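Local coordinates for extracellular fatty acid-binding protein (Gallus gallus, PDB 3SAO), which binds bacterial ferric siderophores, long-chain fatty acids and lysophosphatidic acid as a secreted lipocalin, and may serve as an antibacterial factor, at residues V8-I14 / V34-F40; S93-A99 / M110-R116. One frame throughout, in Å; residues are numbered along the deposited sequence.

Contact 1. Residues V8-I14 / V34-F40. With NKN ((2R)-2-hydroxy-3-(phosphonooxy)propyl tetradecanoate), chain C.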
ATOM      1  N   VAL A   8      -9.599 -10.200  -5.317  1.00 56.14           N
ATOM      2  CA  VAL A   8      -8.548  -9.409  -4.676  1.00 55.71           C
ATOM      3  C   VAL A   8      -7.963 -10.067  -3.392  1.00 50.79           C
ATOM      4  O   VAL A   8      -6.946  -9.600  -2.856  1.00 49.42           O
ATOM      5  CB  VAL A   8      -9.083  -7.962  -4.443  1.00 56.46           C
ATOM      6  CG1 VAL A   8      -8.422  -7.305  -3.256  1.00 62.00           C
ATOM      7  CG2 VAL A   8      -8.860  -7.107  -5.720  1.00 60.21           C
ATOM      8  N   ALA A   9      -8.568 -11.158  -2.906  1.00 48.81           N
ATOM      9  CA  ALA A   9      -8.052 -11.803  -1.697  1.00 46.94           C
ATOM     10  C   ALA A   9      -6.659 -12.386  -1.935  1.00 47.05           C
ATOM     11  O   ALA A   9      -6.326 -12.839  -3.040  1.00 48.45           O
ATOM     12  CB  ALA A   9      -9.010 -12.902  -1.170  1.00 50.44           C
ATOM     13  N   GLY A  10      -5.830 -12.308  -0.906  1.00 43.04           N
ATOM     14  CA  GLY A  10      -4.559 -13.005  -0.883  1.00 42.30           C
ATOM     15  C   GLY A  10      -3.394 -12.065  -0.937  1.00 40.89           C
ATOM     16  O   GLY A  10      -3.456 -10.931  -0.447  1.00 39.74           O
ATOM     17  N   LYS A  11      -2.284 -12.574  -1.448  1.00 40.39           N
ATOM     18  CA  LYS A  11      -0.980 -11.931  -1.291  1.00 39.19           C
ATOM     19  C   LYS A  11      -0.724 -10.863  -2.359  1.00 38.07           C
ATOM     20  O   LYS A  11      -0.990 -11.077  -3.557  1.00 41.64           O
ATOM     21  CB  LYS A  11       0.121 -13.004  -1.351  1.00 41.95           C
ATOM     22  CG  LYS A  11       1.526 -12.457  -1.235  1.00 40.32           C
ATOM     23  CD  LYS A  11       2.528 -13.606  -1.438  1.00 44.00           C
ATOM     24  CE  LYS A  11       3.962 -13.225  -1.266  1.00 48.11           C
ATOM     25  NZ  LYS A  11       4.868 -14.451  -1.217  1.00 42.86           N
ATOM     26  N   TRP A  12      -0.310  -9.686  -1.896  1.00 37.23           N
ATOM     27  CA  TRP A  12       0.064  -8.546  -2.738  1.00 38.25           C
ATOM     28  C   TRP A  12       1.411  -7.990  -2.275  1.00 39.77           C
ATOM     29  O   TRP A  12       1.858  -8.272  -1.162  1.00 37.58           O
ATOM     30  CB  TRP A  12      -0.977  -7.446  -2.624  1.00 38.99           C
ATOM     31  CG  TRP A  12      -2.307  -7.742  -3.239  1.00 38.48           C
ATOM     32  CD1 TRP A  12      -3.357  -8.452  -2.676  1.00 38.10           C
ATOM     33  CD2 TRP A  12      -2.728  -7.407  -4.574  1.00 39.72           C
ATOM     34  NE1 TRP A  12      -4.387  -8.567  -3.587  1.00 41.61           N
ATOM     35  CE2 TRP A  12      -4.038  -7.922  -4.747  1.00 39.56           C
ATOM     36  CE3 TRP A  12      -2.148  -6.672  -5.620  1.00 42.35           C
ATOM     37  CZ2 TRP A  12      -4.779  -7.714  -5.923  1.00 46.12           C
ATOM     38  CZ3 TRP A  12      -2.877  -6.494  -6.802  1.00 42.56           C
ATOM     39  CH2 TRP A  12      -4.184  -7.008  -6.937  1.00 42.94           C
ATOM     40  N   TYR A  13       2.038  -7.180  -3.126  1.00 39.18           N
ATOM     41  CA  TYR A  13       3.195  -6.390  -2.765  1.00 40.01           C
ATOM     42  C   TYR A  13       2.901  -4.927  -3.033  1.00 39.20           C
ATOM     43  O   TYR A  13       2.215  -4.618  -3.983  1.00 41.55           O
ATOM     44  CB  TYR A  13       4.374  -6.777  -3.640  1.00 42.70           C
ATOM     45  CG  TYR A  13       4.799  -8.215  -3.546  1.00 40.53           C
ATOM     46  CD1 TYR A  13       4.290  -9.168  -4.417  1.00 45.99           C
ATOM     47  CD2 TYR A  13       5.737  -8.609  -2.606  1.00 45.14           C
ATOM     48  CE1 TYR A  13       4.699 -10.502  -4.342  1.00 49.55           C
ATOM     49  CE2 TYR A  13       6.146  -9.928  -2.517  1.00 47.56           C
ATOM     50  CZ  TYR A  13       5.659 -10.868  -3.405  1.00 52.22           C
ATOM     51  OH  TYR A  13       6.106 -12.179  -3.334  1.00 55.74           O
ATOM     52  N   ILE A  14       3.368  -4.050  -2.160  1.00 38.66           N
ATOM     53  CA  ILE A  14       3.374  -2.628  -2.391  1.00 37.89           C
ATOM     54  C   ILE A  14       4.737  -2.286  -2.995  1.00 38.43           C
ATOM     55  O   ILE A  14       5.772  -2.452  -2.355  1.00 39.24           O
ATOM     56  CB  ILE A  14       3.123  -1.885  -1.120  1.00 38.57           C
ATOM     57  CG1 ILE A  14       1.805  -2.373  -0.496  1.00 42.91           C
ATOM     58  CG2 ILE A  14       3.124  -0.351  -1.378  1.00 42.98           C
ATOM     59  CD1 ILE A  14       1.497  -1.832   0.881  1.00 42.31           C
ATOM     60  N   VAL A  34       6.867  -3.719   0.504  1.00 38.78           N
ATOM     61  CA  VAL A  34       6.027  -4.210   1.601  1.00 38.53           C
ATOM     62  C   VAL A  34       5.180  -5.382   1.123  1.00 39.83           C
ATOM     63  O   VAL A  34       4.546  -5.304   0.067  1.00 39.97           O
ATOM     64  CB  VAL A  34       5.135  -3.094   2.096  1.00 42.31           C
ATOM     65  CG1 VAL A  34       4.228  -3.576   3.249  1.00 39.44           C
ATOM     66  CG2 VAL A  34       5.999  -1.944   2.521  1.00 41.50           C
ATOM     67  N   MET A  35       5.184  -6.469   1.880  1.00 37.68           N
ATOM     68  CA  MET A  35       4.281  -7.582   1.584  1.00 37.39           C
ATOM     69  C   MET A  35       2.954  -7.349   2.318  1.00 39.23           C
ATOM     70  O   MET A  35       2.902  -6.828   3.438  1.00 39.54           O
ATOM     71  CB  MET A  35       4.897  -8.950   1.931  1.00 39.33           C
ATOM     72  CG  MET A  35       4.110 -10.127   1.413  1.00 44.38           C
ATOM     73  SD  MET A  35       4.639 -11.725   2.062  1.00 47.53           S
ATOM     74  CE  MET A  35       6.353 -11.731   1.514  1.00 49.09           C
ATOM     75  N   ALA A  36       1.873  -7.639   1.618  1.00 37.31           N
ATOM     76  CA  ALA A  36       0.543  -7.485   2.199  1.00 39.46           C
ATOM     77  C   ALA A  36      -0.299  -8.747   1.962  1.00 40.95           C
ATOM     78  O   ALA A  36      -0.112  -9.484   0.984  1.00 43.02           O
ATOM     79  CB  ALA A  36      -0.134  -6.245   1.649  1.00 37.84           C
ATOM     80  N   ARG A  37      -1.225  -9.012   2.863  1.00 39.82           N
ATOM     81  CA  ARG A  37      -2.301  -9.953   2.555  1.00 41.25           C
ATOM     82  C   ARG A  37      -3.651  -9.317   2.810  1.00 39.14           C
ATOM     83  O   ARG A  37      -3.871  -8.742   3.868  1.00 41.30           O
ATOM     84  CB  ARG A  37      -2.174 -11.238   3.387  1.00 45.78           C
ATOM     85  CG  ARG A  37      -3.196 -12.276   2.968  1.00 51.02           C
ATOM     86  CD  ARG A  37      -3.255 -13.434   3.931  1.00 63.12           C
ATOM     87  NE  ARG A  37      -2.218 -14.444   3.719  1.00 59.70           N
ATOM     88  CZ  ARG A  37      -1.255 -14.724   4.605  1.00 72.79           C
ATOM     89  NH1 ARG A  37      -1.134 -14.007   5.721  1.00 75.08           N
ATOM     90  NH2 ARG A  37      -0.391 -15.712   4.382  1.00 68.52           N
ATOM     91  N   ILE A  38      -4.568  -9.497   1.870  1.00 39.21           N
ATOM     92  CA  ILE A  38      -5.918  -8.959   1.996  1.00 40.20           C
ATOM     93  C   ILE A  38      -6.885 -10.096   2.263  1.00 43.32           C
ATOM     94  O   ILE A  38      -6.860 -11.096   1.514  1.00 40.63           O
ATOM     95  CB  ILE A  38      -6.341  -8.258   0.672  1.00 43.50           C
ATOM     96  CG1 ILE A  38      -5.389  -7.116   0.326  1.00 46.44           C
ATOM     97  CG2 ILE A  38      -7.760  -7.743   0.788  1.00 44.17           C
ATOM     98  CD1 ILE A  38      -5.792  -6.366  -0.944  1.00 47.38           C
ATOM     99  N   SER A  39      -7.743  -9.918   3.288  1.00 42.11           N
ATOM    100  CA  SER A  39      -8.801 -10.846   3.661  1.00 43.11           C
ATOM    101  C   SER A  39     -10.127 -10.100   3.831  1.00 48.22           C
ATOM    102  O   SER A  39     -10.146  -8.992   4.362  1.00 48.47           O
ATOM    103  CB  SER A  39      -8.476 -11.500   4.995  1.00 43.16           C
ATOM    104  OG  SER A  39      -7.150 -12.012   4.982  1.00 50.42           O
ATOM    105  N   PHE A  40     -11.214 -10.694   3.354  1.00 48.76           N
ATOM    106  CA  PHE A  40     -12.526 -10.065   3.398  1.00 52.42           C
ATOM    107  C   PHE A  40     -13.330 -10.609   4.576  1.00 54.57           C
ATOM    108  O   PHE A  40     -13.218 -11.784   4.919  1.00 54.75           O
ATOM    109  CB  PHE A  40     -13.264 -10.285   2.077  1.00 55.86           C
ATOM    110  CG  PHE A  40     -12.705  -9.447   0.941  1.00 63.40           C
ATOM    111  CD1 PHE A  40     -11.954 -10.027  -0.070  1.00 67.90           C
ATOM    112  CD2 PHE A  40     -12.863  -8.066   0.938  1.00 69.60           C
ATOM    113  CE1 PHE A  40     -11.418  -9.259  -1.099  1.00 70.63           C
ATOM    114  CE2 PHE A  40     -12.326  -7.284  -0.087  1.00 73.06           C
ATOM    115  CZ  PHE A  40     -11.590  -7.885  -1.102  1.00 72.84           C
TER
HETATM  116  OAA NKN C 161      -3.563   1.543   3.475  1.00 61.99           O
HETATM  117  OAB NKN C 161      -2.854   2.567   1.453  1.00 63.39           O
HETATM  118  PAC NKN C 161      -3.135   1.228   2.073  1.00 49.42           P
HETATM  119  OAD NKN C 161      -2.042   0.197   1.934  1.00 51.02           O
HETATM  120  OAE NKN C 161      -5.475  -3.939  -3.421  1.00 76.44           O
HETATM  121  OAF NKN C 161      -4.394   0.610   1.302  1.00 51.19           O
HETATM  122  CAG NKN C 161      -4.977  -0.682   1.511  1.00 54.20           C
HETATM  123  CAH NKN C 161      -5.936  -1.034   0.378  1.00 62.08           C
HETATM  124  CAI NKN C 161      -5.749  -2.405  -0.295  1.00 68.87           C
HETATM  125  OAJ NKN C 161      -5.840  -2.306  -1.733  1.00 71.76           O
HETATM  126  CAK NKN C 161      -6.261  -3.358  -2.670  1.00 74.00           C
HETATM  127  CAL NKN C 161      -7.725  -3.693  -2.791  1.00 71.56           C
HETATM  128  CAM NKN C 161      -8.175  -3.422  -4.220  1.00 71.15           C
HETATM  129  CAN NKN C 161      -9.692  -3.400  -4.355  1.00 69.56           C
HETATM  130  CAO NKN C 161     -10.394  -3.476  -2.999  1.00 67.66           C
HETATM  131  OAY NKN C 161      -7.247  -1.013   0.949  1.00 74.60           O

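Contact 2. Residues S93-A99 / M110-R116. With NKN ((2R)-2-hydroxy-3-(phosphonooxy)propyl tetradecanoate), chain C.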
ATOM      1  N   SER A  93      -4.173  -7.924 -10.957  1.00 54.39           N
ATOM      2  CA  SER A  93      -2.743  -7.752 -11.234  1.00 53.52           C
ATOM      3  C   SER A  93      -2.122  -6.587 -10.454  1.00 47.74           C
ATOM      4  O   SER A  93      -0.993  -6.668 -10.011  1.00 46.47           O
ATOM      5  CB  SER A  93      -2.545  -7.509 -12.729  1.00 56.03           C
ATOM      6  OG  SER A  93      -1.829  -8.590 -13.296  1.00 68.18           O
ATOM      7  N   TYR A  94      -2.846  -5.474 -10.362  1.00 46.75           N
ATOM      8  CA  TYR A  94      -2.348  -4.243  -9.773  1.00 43.88           C
ATOM      9  C   TYR A  94      -3.510  -3.413  -9.231  1.00 41.65           C
ATOM     10  O   TYR A  94      -4.668  -3.630  -9.621  1.00 44.31           O
ATOM     11  CB  TYR A  94      -1.572  -3.417 -10.829  1.00 45.64           C
ATOM     12  CG  TYR A  94      -2.513  -2.697 -11.775  1.00 48.99           C
ATOM     13  CD1 TYR A  94      -3.125  -3.384 -12.809  1.00 44.63           C
ATOM     14  CD2 TYR A  94      -2.914  -1.400 -11.533  1.00 47.31           C
ATOM     15  CE1 TYR A  94      -4.036  -2.777 -13.632  1.00 53.62           C
ATOM     16  CE2 TYR A  94      -3.825  -0.781 -12.345  1.00 48.04           C
ATOM     17  CZ  TYR A  94      -4.388  -1.484 -13.402  1.00 50.33           C
ATOM     18  OH  TYR A  94      -5.329  -0.933 -14.227  1.00 58.51           O
ATOM     19  N   ALA A  95      -3.201  -2.433  -8.386  1.00 41.60           N
ATOM     20  CA  ALA A  95      -4.149  -1.409  -7.981  1.00 41.44           C
ATOM     21  C   ALA A  95      -3.378  -0.149  -7.563  1.00 40.11           C
ATOM     22  O   ALA A  95      -2.345  -0.241  -6.908  1.00 39.04           O
ATOM     23  CB  ALA A  95      -5.003  -1.864  -6.831  1.00 40.54           C
ATOM     24  N   VAL A  96      -3.944   1.005  -7.890  1.00 37.49           N
ATOM     25  CA  VAL A  96      -3.443   2.308  -7.465  1.00 39.75           C
ATOM     26  C   VAL A  96      -4.355   2.878  -6.379  1.00 39.61           C
ATOM     27  O   VAL A  96      -5.544   3.071  -6.583  1.00 40.45           O
ATOM     28  CB  VAL A  96      -3.336   3.298  -8.626  1.00 39.38           C
ATOM     29  CG1 VAL A  96      -2.745   4.646  -8.128  1.00 42.67           C
ATOM     30  CG2 VAL A  96      -2.500   2.710  -9.730  1.00 43.86           C
ATOM     31  N   ILE A  97      -3.774   3.117  -5.208  1.00 42.24           N
ATOM     32  CA  ILE A  97      -4.516   3.474  -4.002  1.00 43.53           C
ATOM     33  C   ILE A  97      -4.051   4.835  -3.557  1.00 43.86           C
ATOM     34  O   ILE A  97      -2.842   5.111  -3.485  1.00 45.49           O
ATOM     35  CB  ILE A  97      -4.217   2.496  -2.815  1.00 45.17           C
ATOM     36  CG1 ILE A  97      -4.519   1.067  -3.210  1.00 47.38           C
ATOM     37  CG2 ILE A  97      -5.015   2.901  -1.550  1.00 48.13           C
ATOM     38  CD1 ILE A  97      -5.902   0.855  -3.621  1.00 44.89           C
ATOM     39  N   PHE A  98      -4.984   5.695  -3.224  1.00 40.29           N
ATOM     40  CA  PHE A  98      -4.589   6.975  -2.670  1.00 40.53           C
ATOM     41  C   PHE A  98      -5.075   7.001  -1.218  1.00 42.76           C
ATOM     42  O   PHE A  98      -6.261   6.810  -0.967  1.00 42.60           O
ATOM     43  CB  PHE A  98      -5.192   8.109  -3.472  1.00 39.95           C
ATOM     44  CG  PHE A  98      -4.809   9.467  -2.977  1.00 45.42           C
ATOM     45  CD1 PHE A  98      -3.556  10.000  -3.270  1.00 44.33           C
ATOM     46  CD2 PHE A  98      -5.680  10.218  -2.224  1.00 48.24           C
ATOM     47  CE1 PHE A  98      -3.182  11.262  -2.804  1.00 49.47           C
ATOM     48  CE2 PHE A  98      -5.310  11.483  -1.778  1.00 49.99           C
ATOM     49  CZ  PHE A  98      -4.051  11.988  -2.059  1.00 49.78           C
ATOM     50  N   ALA A  99      -4.151   7.254  -0.300  1.00 42.16           N
ATOM     51  CA  ALA A  99      -4.406   7.228   1.138  1.00 44.63           C
ATOM     52  C   ALA A  99      -4.306   8.604   1.761  1.00 45.74           C
ATOM     53  O   ALA A  99      -3.393   9.360   1.462  1.00 45.66           O
ATOM     54  CB  ALA A  99      -3.422   6.301   1.814  1.00 43.84           C
ATOM     55  N   MET A 110      -0.545   9.798   0.719  1.00 44.97           N
ATOM     56  CA  MET A 110       0.411   8.975  -0.020  1.00 46.34           C
ATOM     57  C   MET A 110      -0.318   8.166  -1.068  1.00 43.87           C
ATOM     58  O   MET A 110      -1.429   7.721  -0.857  1.00 47.11           O
ATOM     59  CB  MET A 110       1.167   8.043   0.922  1.00 47.28           C
ATOM     60  CG  MET A 110       2.331   7.315   0.236  1.00 52.24           C
ATOM     61  SD  MET A 110       3.327   6.425   1.414  1.00 63.19           S
ATOM     62  CE  MET A 110       4.161   7.770   2.282  1.00 58.62           C
ATOM     63  N   MET A 111       0.306   7.995  -2.213  1.00 42.65           N
ATOM     64  CA  MET A 111      -0.153   7.071  -3.205  1.00 41.21           C
ATOM     65  C   MET A 111       0.667   5.818  -3.106  1.00 42.40           C
ATOM     66  O   MET A 111       1.901   5.886  -2.948  1.00 42.77           O
ATOM     67  CB  MET A 111       0.003   7.672  -4.587  1.00 42.91           C
ATOM     68  CG  MET A 111      -0.943   8.783  -4.827  1.00 50.58           C
ATOM     69  SD  MET A 111      -0.896   9.380  -6.532  1.00 58.84           S
ATOM     70  CE  MET A 111      -1.171   7.921  -7.535  1.00 33.40           C
ATOM     71  N   ARG A 112       0.006   4.683  -3.272  1.00 44.57           N
ATOM     72  CA  ARG A 112       0.679   3.391  -3.280  1.00 42.53           C
ATOM     73  C   ARG A 112       0.295   2.529  -4.514  1.00 40.36           C
ATOM     74  O   ARG A 112      -0.818   2.558  -4.987  1.00 42.43           O
ATOM     75  CB  ARG A 112       0.358   2.629  -2.002  1.00 43.74           C
ATOM     76  CG  ARG A 112       0.690   3.336  -0.728  1.00 46.89           C
ATOM     77  CD  ARG A 112       0.420   2.443   0.469  1.00 46.99           C
ATOM     78  NE  ARG A 112       1.085   2.990   1.642  1.00 53.40           N
ATOM     79  CZ  ARG A 112       0.571   3.914   2.442  1.00 53.71           C
ATOM     80  NH1 ARG A 112      -0.659   4.362   2.244  1.00 54.54           N
ATOM     81  NH2 ARG A 112       1.298   4.396   3.438  1.00 58.55           N
ATOM     82  N   LEU A 113       1.247   1.784  -5.059  1.00 39.08           N
ATOM     83  CA  LEU A 113       0.949   0.822  -6.121  1.00 40.24           C
ATOM     84  C   LEU A 113       1.063  -0.589  -5.553  1.00 40.05           C
ATOM     85  O   LEU A 113       2.152  -1.020  -5.150  1.00 40.05           O
ATOM     86  CB  LEU A 113       1.925   0.990  -7.293  1.00 40.94           C
ATOM     87  CG  LEU A 113       1.851   0.020  -8.460  1.00 41.55           C
ATOM     88  CD1 LEU A 113       0.444   0.005  -9.129  1.00 40.13           C
ATOM     89  CD2 LEU A 113       2.977   0.386  -9.472  1.00 41.35           C
ATOM     90  N   TYR A 114      -0.061  -1.290  -5.524  1.00 38.92           N
ATOM     91  CA  TYR A 114      -0.130  -2.710  -5.231  1.00 40.96           C
ATOM     92  C   TYR A 114       0.107  -3.524  -6.515  1.00 42.50           C
ATOM     93  O   TYR A 114      -0.459  -3.216  -7.563  1.00 42.65           O
ATOM     94  CB  TYR A 114      -1.499  -3.059  -4.632  1.00 43.15           C
ATOM     95  CG  TYR A 114      -1.639  -2.732  -3.166  1.00 41.95           C
ATOM     96  CD1 TYR A 114      -1.801  -3.750  -2.221  1.00 44.87           C
ATOM     97  CD2 TYR A 114      -1.640  -1.431  -2.717  1.00 42.14           C
ATOM     98  CE1 TYR A 114      -1.911  -3.474  -0.871  1.00 48.72           C
ATOM     99  CE2 TYR A 114      -1.750  -1.144  -1.328  1.00 47.99           C
ATOM    100  CZ  TYR A 114      -1.879  -2.180  -0.433  1.00 47.02           C
ATOM    101  OH  TYR A 114      -1.958  -1.957   0.912  1.00 47.95           O
ATOM    102  N   SER A 115       0.915  -4.583  -6.416  1.00 43.62           N
ATOM    103  CA  SER A 115       1.098  -5.538  -7.510  1.00 44.32           C
ATOM    104  C   SER A 115       1.010  -6.998  -6.990  1.00 44.34           C
ATOM    105  O   SER A 115       1.452  -7.263  -5.871  1.00 42.19           O
ATOM    106  CB  SER A 115       2.436  -5.259  -8.188  1.00 45.38           C
ATOM    107  OG  SER A 115       2.703  -6.175  -9.239  1.00 45.47           O
ATOM    108  N   ARG A 116       0.475  -7.946  -7.777  1.00 45.78           N
ATOM    109  CA  ARG A 116       0.501  -9.368  -7.373  1.00 45.49           C
ATOM    110  C   ARG A 116       1.874  -9.957  -7.516  1.00 45.43           C
ATOM    111  O   ARG A 116       2.228 -10.877  -6.796  1.00 45.56           O
ATOM    112  CB  ARG A 116      -0.435 -10.255  -8.211  1.00 49.42           C
ATOM    113  CG  ARG A 116      -1.876 -10.033  -7.932  1.00 52.29           C
ATOM    114  CD  ARG A 116      -2.261 -10.697  -6.645  1.00 52.82           C
ATOM    115  NE  ARG A 116      -3.704 -10.833  -6.580  1.00 54.39           N
ATOM    116  CZ  ARG A 116      -4.361 -11.372  -5.570  1.00 57.46           C
ATOM    117  NH1 ARG A 116      -3.711 -11.812  -4.510  1.00 54.66           N
ATOM    118  NH2 ARG A 116      -5.683 -11.476  -5.637  1.00 60.37           N
TER
HETATM  119  OAA NKN C 161      -3.563   1.543   3.475  1.00 61.99           O
HETATM  120  OAB NKN C 161      -2.854   2.567   1.453  1.00 63.39           O
HETATM  121  PAC NKN C 161      -3.135   1.228   2.073  1.00 49.42           P
HETATM  122  OAD NKN C 161      -2.042   0.197   1.934  1.00 51.02           O
HETATM  123  OAE NKN C 161      -5.475  -3.939  -3.421  1.00 76.44           O
HETATM  124  OAF NKN C 161      -4.394   0.610   1.302  1.00 51.19           O
HETATM  125  CAG NKN C 161      -4.977  -0.682   1.511  1.00 54.20           C
HETATM  126  CAH NKN C 161      -5.936  -1.034   0.378  1.00 62.08           C
HETATM  127  CAI NKN C 161      -5.749  -2.405  -0.295  1.00 68.87           C
HETATM  128  OAJ NKN C 161      -5.840  -2.306  -1.733  1.00 71.76           O
HETATM  129  CAK NKN C 161      -6.261  -3.358  -2.670  1.00 74.00           C
HETATM  130  CAL NKN C 161      -7.725  -3.693  -2.791  1.00 71.56           C
HETATM  131  CAM NKN C 161      -8.175  -3.422  -4.220  1.00 71.15           C
HETATM  132  CAN NKN C 161      -9.692  -3.400  -4.355  1.00 69.56           C
HETATM  133  CAO NKN C 161     -10.394  -3.476  -2.999  1.00 67.66           C
HETATM  134  OAY NKN C 161      -7.247  -1.013   0.949  1.00 74.60           O

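Contact 1. Residues V8-I14 / V34-F40
The carbonyl O of V34 takes the backbone N of I14 at 2.8 Å, and the CA of Y13 also approaches this V34 O. The pairing is antiparallel. W12 and A36 form a hydrogen-bonded pair, as do G10 and I38. The return bond from V34 N to I14 O is weak. K11, Y13, M35 and R37 lie on the outer face. There CE of K11 crosses the chain of M35, 3.7 Å from M35 SD. R37 turns its guanidinium to D154 O.

The inner face carries W12, I14, V34, A36 and I38; V8, from the preceding loop, joins them at the G10 end. CG1 of I38 is anti to its carbonyl carbon (chi1 -59°), and I38 CD1 touches V8 CG1 and W12 CD1, each 3.6 Å away, in directions roughly at right angles. The same I38 CD1 lies 3.5 Å from the ester carbonyl oxygen OAE of the lysophosphatidic acid, and this oxygen sits over one face of the W12 ring. One hydrogen bond fixes the turn of the indole: its NE1 donates to V8 O at 2.9 Å, the oxygen near the ring plane. CZ of F40 meets V8 CG1 at 3.9 Å.

G10 has a positive phi (112°), a backbone shape that suits glycine. G10 and W12 form the G-x-W signature of lipocalins, which lies at the start of the first barrel strand.

Contact 2. Residues S93-A99 / M110-R116
This is an antiparallel ladder between residues 94-99 and 110-115, the two arms of a beta hairpin in the wall of the barrel. A95 pairs with Y114, I97 with R112, and A99 with M110, and each pair is linked by two backbone hydrogen bonds. One further bond, from R116 N to S93 O, extends the ladder past the strand ends.

The face with Y94, V96, F98, M111 and L113 points away from the ligand. Helix 122-133 covers part of it, with F128 touching both V96 and L113. CG of M111 comes in at the edge of the F98 ring, 3.3 Å from CD1 of F98, a tight fit. The M111 chain then bends at chi3 (54°) and brings its CE to 3.7 Å from CG1 of V96. CD1 of L113 reaches CG2 of V96 at 4.0 Å.

The other face lines the pocket. The R112 chain runs extended from CG to NE and carries NH1 to the phosphate oxygen OAB at 2.9 Å, along a bent path (131° at the hydrogen). The CB of A99 lies 3.4 Å from R112 NH1, at the edge of the guanidinium and near its plane. I97 crosses the Y114 ring at a slant, its CG1 3.8 Å from Y114 CD2. One face of this ring carries the bridging ester oxygen OAJ over its centre, 4.0 Å above the plane. The Y114 OH also meets phosphate oxygen OAD, but the modelled separation is too short to trust in detail.

K82 binds the same ligand through NZ. K82, R101 and R112 also bind enterobactin, and such a basic cluster in the calyx is characteristic of siderocalins.

From the N terminus, contact 1 comes first. It closes the loop between strands 10-18 and 34-41, which contains the short helix 22-27. The chain then runs through strands 45-52 to 82-89 before contact 2 closes the hairpin of strands 94-103 and 106-115. The two contacts are in series and neither encloses the other. They meet because strand 106-115 returns beside strand 10-18: S115 N lies 2.8 Å from Y13 O. R116 packs against the W12 ring and bonds through its guanidinium to A9 O and K11 O. This tryptophan-arginine pairing is a lipocalin hallmark. Both contacts line one ligand cavity.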